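Long-range contacts in CobT (Thermus thermophilus, PDB 1J33), which probably transfers the phosphoribosyl group of nicotinate mononucleotide to 5,6-dimethylbenzimidazole, giving alpha-ribazole 5'-phosphate for cobalamin biosynthesis: residues A172-A177 against V254-L259; V248-P253 against A274-R279. All blocks are in the same frame, centred on the assembly; numbering follows the deposited sequence.

Contact 1 of 2, residues A172-A177 against V254-L259; sequences AALTAA and VTAGAL
Leu174 has its CG anti to the backbone N (chi1 175°), which carries CD2 out to Ala256, while Thr175, with chi1 -60°, turns OG1 to the methyl of Ala256 and CG2 to Leu259 CD1. These two neighbours of helix 167-179 both reach Ala256 of helix 252-264, from two directions. Leu174 CD2 sits 3.4 Å from the backbone oxygen Ala256 O and 4.1 Å from the methyl Ala256 CB. From the threonine side, Thr175 OG1 comes to 3.7 Å from the same Ala256 CB. One turn further on, Leu259 CD1 meets Thr175 CG2 at 3.9 Å, the two side chains crossing at a slant. The helix segments run in roughly the same direction, 36° apart, with their axes 9.2 Å apart at the closest; Ala256, facing the other helix, keeps the backbones near, and Thr175 CA lies 5.8 Å from Ala256 CA. Both helices belong to the layer of helices that follow neighbouring strands 157-163 and 247-249 of the parallel sheet. Helix 218-225 touches Leu174, and Gln286 of helix 281-290 touches Ala256. No hydrogen bond joins the two segments. The buried hydroxyl of Thr175 is instead bonded to Ala171 O in its own helix and to Gln286 NE2, so its polar needs are met elsewhere and the contact itself is van der Waals packing of methyls, one of them against a backbone oxygen.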
loop_
_atom_site.group_PDB
_atom_site.type_symbol
_atom_site.label_atom_id
_atom_site.label_comp_id
_atom_site.label_asym_id
_atom_site.label_seq_id
_atom_site.Cartn_x
_atom_site.Cartn_y
_atom_site.Cartn_z
ATOM N N ALA A 172 -3.241 -20.536 -15.452
ATOM C CA ALA A 172 -4.685 -20.697 -15.594
ATOM C C ALA A 172 -5.089 -22.172 -15.538
ATOM O O ALA A 172 -6.069 -22.523 -14.884
ATOM C CB ALA A 172 -5.164 -20.062 -16.911
ATOM N N ALA A 173 -4.332 -23.027 -16.221
ATOM C CA ALA A 173 -4.612 -24.459 -16.238
ATOM C C ALA A 173 -4.473 -25.042 -14.839
ATOM O O ALA A 173 -5.339 -25.791 -14.389
ATOM C CB ALA A 173 -3.654 -25.176 -17.193
ATOM N N LEU A 174 -3.378 -24.702 -14.156
ATOM C CA LEU A 174 -3.136 -25.193 -12.801
ATOM C C LEU A 174 -4.230 -24.707 -11.845
ATOM O O LEU A 174 -4.684 -25.449 -10.973
ATOM C CB LEU A 174 -1.763 -24.721 -12.295
ATOM C CG LEU A 174 -1.451 -25.085 -10.835
ATOM C CD1 LEU A 174 -1.388 -26.616 -10.689
ATOM C CD2 LEU A 174 -0.137 -24.443 -10.399
ATOM N N THR A 175 -4.657 -23.460 -12.016
ATOM C CA THR A 175 -5.699 -22.884 -11.165
ATOM C C THR A 175 -7.062 -23.530 -11.436
ATOM O O THR A 175 -7.771 -23.927 -10.507
ATOM C CB THR A 175 -5.805 -21.363 -11.395
ATOM O OG1 THR A 175 -4.548 -20.747 -11.074
ATOM C CG2 THR A 175 -6.910 -20.752 -10.519
ATOM N N ALA A 176 -7.428 -23.625 -12.711
ATOM C CA ALA A 176 -8.700 -24.226 -13.088
ATOM C C ALA A 176 -8.783 -25.652 -12.551
ATOM O O ALA A 176 -9.828 -26.086 -12.061
ATOM C CB ALA A 176 -8.849 -24.230 -14.605
ATOM N N ALA A 177 -7.670 -26.372 -12.638
ATOM C CA ALA A 177 -7.609 -27.751 -12.172
ATOM C C ALA A 177 -7.752 -27.884 -10.655
ATOM O O ALA A 177 -8.548 -28.684 -10.171
ATOM C CB ALA A 177 -6.311 -28.385 -12.618
ATOM N N VAL A 254 2.191 -16.483 -9.601
ATOM C CA VAL A 254 2.767 -16.796 -8.299
ATOM C C VAL A 254 1.712 -17.367 -7.357
ATOM O O VAL A 254 1.968 -18.318 -6.624
ATOM C CB VAL A 254 3.421 -15.542 -7.653
ATOM C CG1 VAL A 254 3.575 -15.736 -6.139
ATOM C CG2 VAL A 254 4.797 -15.303 -8.279
ATOM N N THR A 255 0.517 -16.790 -7.379
ATOM C CA THR A 255 -0.535 -17.282 -6.511
ATOM C C THR A 255 -0.968 -18.681 -6.949
ATOM O O THR A 255 -1.423 -19.477 -6.130
ATOM C CB THR A 255 -1.723 -16.309 -6.491
ATOM O OG1 THR A 255 -1.254 -15.020 -6.068
ATOM C CG2 THR A 255 -2.791 -16.784 -5.510
ATOM N N ALA A 256 -0.794 -18.993 -8.232
ATOM C CA ALA A 256 -1.151 -20.320 -8.733
ATOM C C ALA A 256 -0.249 -21.344 -8.047
ATOM O O ALA A 256 -0.684 -22.450 -7.714
ATOM C CB ALA A 256 -0.969 -20.387 -10.256
ATOM N N GLY A 257 1.009 -20.963 -7.843
ATOM C CA GLY A 257 1.955 -21.842 -7.179
ATOM C C GLY A 257 1.587 -21.975 -5.710
ATOM O O GLY A 257 1.782 -23.027 -5.099
ATOM N N ALA A 258 1.060 -20.896 -5.135
ATOM C CA ALA A 258 0.644 -20.916 -3.738
ATOM C C ALA A 258 -0.543 -21.879 -3.579
ATOM O O ALA A 258 -0.672 -22.554 -2.556
ATOM C CB ALA A 258 0.248 -19.516 -3.295
ATOM N N LEU A 259 -1.401 -21.939 -4.596
ATOM C CA LEU A 259 -2.566 -22.828 -4.554
ATOM C C LEU A 259 -2.105 -24.272 -4.469
ATOM O O LEU A 259 -2.672 -25.070 -3.725
ATOM C CB LEU A 259 -3.447 -22.652 -5.794
ATOM C CG LEU A 259 -4.286 -21.376 -5.885
ATOM C CD1 LEU A 259 -5.070 -21.384 -7.193
ATOM C CD2 LEU A 259 -5.236 -21.288 -4.688
#

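Contact 2 of 2, residues V248-P253 against A274-R279; sequences VLDGFP and AGHLSR
Asp250 OD1 takes a weak hydrogen bond from His276 NE2 at 3.3 Å, with an N-H...O angle of 127°, and is gripped as well by the backbone N of Ala308 and, weakly, of Gly307. Gly305 N holds OD2, the other carboxylate oxygen. The imidazole reaches the aspartate because His276 CG lies between its backbone N and carbonyl carbon (chi1 70°), which swings the ring back toward 248-253. Carboxylate and ring planes are 28° apart, and CD2 of His276 packs 3.6 Å from Asp250 O. A shorter, straighter bond runs from Gly275 N to Leu249 O, 3.1 Å long. It is one of the bonds of the parallel bridge between Leu249 and Ala274, whose side chains share one face of the sheet. Strand 247-249, helix 252-264 and strand 272-274 form a beta-alpha-beta unit at the edge of the Rossmann-like parallel sheet, and the contact lies at the C-terminal strand ends. Past them two waters also join the segments. One lies 2.8 Å from both Asp250 O and His276 O. A second, 2.9 Å from Ser278 OG, accepts from Phe252 N at 3.2 Å, in the first turn of helix 252-264. Gly251 occupies the N-cap position of that helix, its N near the plane of the His276 ring at the edge. Further along, Arg279 forms a salt bridge with Asp299 and donates to Arg21 O of the second subunit.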
loop_
_atom_site.group_PDB
_atom_site.type_symbol
_atom_site.label_atom_id
_atom_site.label_comp_id
_atom_site.label_asym_id
_atom_site.label_seq_id
_atom_site.Cartn_x
_atom_site.Cartn_y
_atom_site.Cartn_z
ATOM N N VAL A 248 4.138 -13.900 1.567
ATOM C CA VAL A 248 3.463 -12.884 0.775
ATOM C C VAL A 248 3.231 -13.304 -0.669
ATOM O O VAL A 248 4.156 -13.736 -1.361
ATOM C CB VAL A 248 4.270 -11.578 0.790
ATOM C CG1 VAL A 248 3.431 -10.444 0.220
ATOM C CG2 VAL A 248 4.709 -11.260 2.216
ATOM N N LEU A 249 1.986 -13.166 -1.114
ATOM C CA LEU A 249 1.594 -13.529 -2.472
ATOM C C LEU A 249 1.756 -12.385 -3.462
ATOM O O LEU A 249 1.529 -11.218 -3.128
ATOM C CB LEU A 249 0.127 -13.970 -2.500
ATOM C CG LEU A 249 -0.306 -15.175 -1.664
ATOM C CD1 LEU A 249 -1.823 -15.293 -1.677
ATOM C CD2 LEU A 249 0.331 -16.432 -2.221
ATOM N N ASP A 250 2.148 -12.727 -4.686
ATOM C CA ASP A 250 2.282 -11.733 -5.738
ATOM C C ASP A 250 1.062 -11.870 -6.644
ATOM O O ASP A 250 -0.062 -11.918 -6.153
ATOM C CB ASP A 250 3.569 -11.939 -6.535
ATOM C CG ASP A 250 3.813 -10.821 -7.536
ATOM O OD1 ASP A 250 3.424 -9.671 -7.243
ATOM O OD2 ASP A 250 4.396 -11.079 -8.611
ATOM N N GLY A 251 1.283 -11.972 -7.952
ATOM C CA GLY A 251 0.178 -12.067 -8.892
ATOM C C GLY A 251 -0.401 -13.441 -9.193
ATOM O O GLY A 251 -0.237 -14.394 -8.433
ATOM N N PHE A 252 -1.071 -13.527 -10.340
ATOM C CA PHE A 252 -1.745 -14.739 -10.791
ATOM C C PHE A 252 -0.846 -15.971 -10.929
ATOM O O PHE A 252 -1.181 -17.039 -10.426
ATOM C CB PHE A 252 -2.469 -14.441 -12.110
ATOM C CG PHE A 252 -3.287 -15.581 -12.636
ATOM C CD1 PHE A 252 -2.984 -16.160 -13.867
ATOM C CD2 PHE A 252 -4.370 -16.070 -11.914
ATOM C CE1 PHE A 252 -3.748 -17.211 -14.371
ATOM C CE2 PHE A 252 -5.139 -17.118 -12.407
ATOM C CZ PHE A 252 -4.826 -17.690 -13.640
ATOM N N PRO A 253 0.302 -15.842 -11.613
ATOM C CA PRO A 253 1.181 -17.006 -11.756
ATOM C C PRO A 253 1.769 -17.449 -10.419
ATOM O O PRO A 253 1.832 -18.644 -10.129
ATOM C CB PRO A 253 2.257 -16.513 -12.725
ATOM C CG PRO A 253 1.529 -15.507 -13.554
ATOM C CD PRO A 253 0.732 -14.752 -12.506
ATOM N N ALA A 274 -2.018 -11.719 1.028
ATOM C CA ALA A 274 -2.100 -11.314 -0.367
ATOM C C ALA A 274 -1.565 -9.900 -0.531
ATOM O O ALA A 274 -2.155 -8.937 -0.044
ATOM C CB ALA A 274 -3.539 -11.390 -0.854
ATOM N N GLY A 275 -0.444 -9.774 -1.225
ATOM C CA GLY A 275 0.126 -8.458 -1.430
ATOM C C GLY A 275 -0.783 -7.535 -2.219
ATOM O O GLY A 275 -0.895 -6.350 -1.902
ATOM N N HIS A 276 -1.442 -8.072 -3.241
ATOM C CA HIS A 276 -2.321 -7.259 -4.075
ATOM C C HIS A 276 -3.288 -8.091 -4.915
ATOM O O HIS A 276 -3.252 -9.325 -4.908
ATOM C CB HIS A 276 -1.480 -6.381 -5.022
ATOM C CG HIS A 276 -0.786 -7.150 -6.110
ATOM N ND1 HIS A 276 -0.839 -6.775 -7.437
ATOM C CD2 HIS A 276 -0.037 -8.279 -6.072
ATOM C CE1 HIS A 276 -0.157 -7.640 -8.167
ATOM N NE2 HIS A 276 0.339 -8.563 -7.363
ATOM N N LEU A 277 -4.171 -7.390 -5.620
ATOM C CA LEU A 277 -5.114 -8.023 -6.529
ATOM C C LEU A 277 -4.652 -7.529 -7.898
ATOM O O LEU A 277 -4.730 -6.337 -8.188
ATOM C CB LEU A 277 -6.548 -7.551 -6.268
ATOM C CG LEU A 277 -7.592 -8.122 -7.239
ATOM C CD1 LEU A 277 -7.679 -9.630 -7.061
ATOM C CD2 LEU A 277 -8.947 -7.484 -6.994
ATOM N N SER A 278 -4.130 -8.424 -8.726
ATOM C CA SER A 278 -3.664 -8.001 -10.038
ATOM C C SER A 278 -4.835 -7.823 -10.987
ATOM O O SER A 278 -5.994 -8.066 -10.632
ATOM C CB SER A 278 -2.676 -9.015 -10.623
ATOM O OG SER A 278 -3.330 -10.225 -10.959
ATOM N N ARG A 279 -4.516 -7.396 -12.198
ATOM C CA ARG A 279 -5.509 -7.169 -13.237
ATOM C C ARG A 279 -6.020 -8.504 -13.790
ATOM O O ARG A 279 -7.110 -8.583 -14.357
ATOM C CB ARG A 279 -4.864 -6.351 -14.352
ATOM C CG ARG A 279 -5.784 -5.924 -15.474
ATOM C CD ARG A 279 -4.954 -5.239 -16.547
ATOM N NE ARG A 279 -4.150 -4.159 -15.983
ATOM C CZ ARG A 279 -3.026 -3.699 -16.525
ATOM N NH1 ARG A 279 -2.569 -4.226 -17.655
ATOM N NH2 ARG A 279 -2.351 -2.726 -15.927
HETATM O O HOH W 1 -1.537 -11.315 -3.808
HETATM O O HOH W 2 -1.204 -11.283 -12.618
#

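Helix 252-264 connects the two contacts, whose centres are 12 Å apart: contact 2 includes its first turn and contact 1 the turns that follow. Phe252 bridges them directly, its CE1 3.5 Å from Ala172 N and its CE2 3.9 Å from Thr175 OG1, so the ring packs against helix 167-179. Gln286 of helix 281-290 also serves both, bonding to Phe252 O and to the Thr175 hydroxyl. Contact 2 lies nearer the probable active site: the side chain of Asp250 is about 5 Å from that of Glu304, the predicted proton acceptor. Contact 1 is helix packing away from that site.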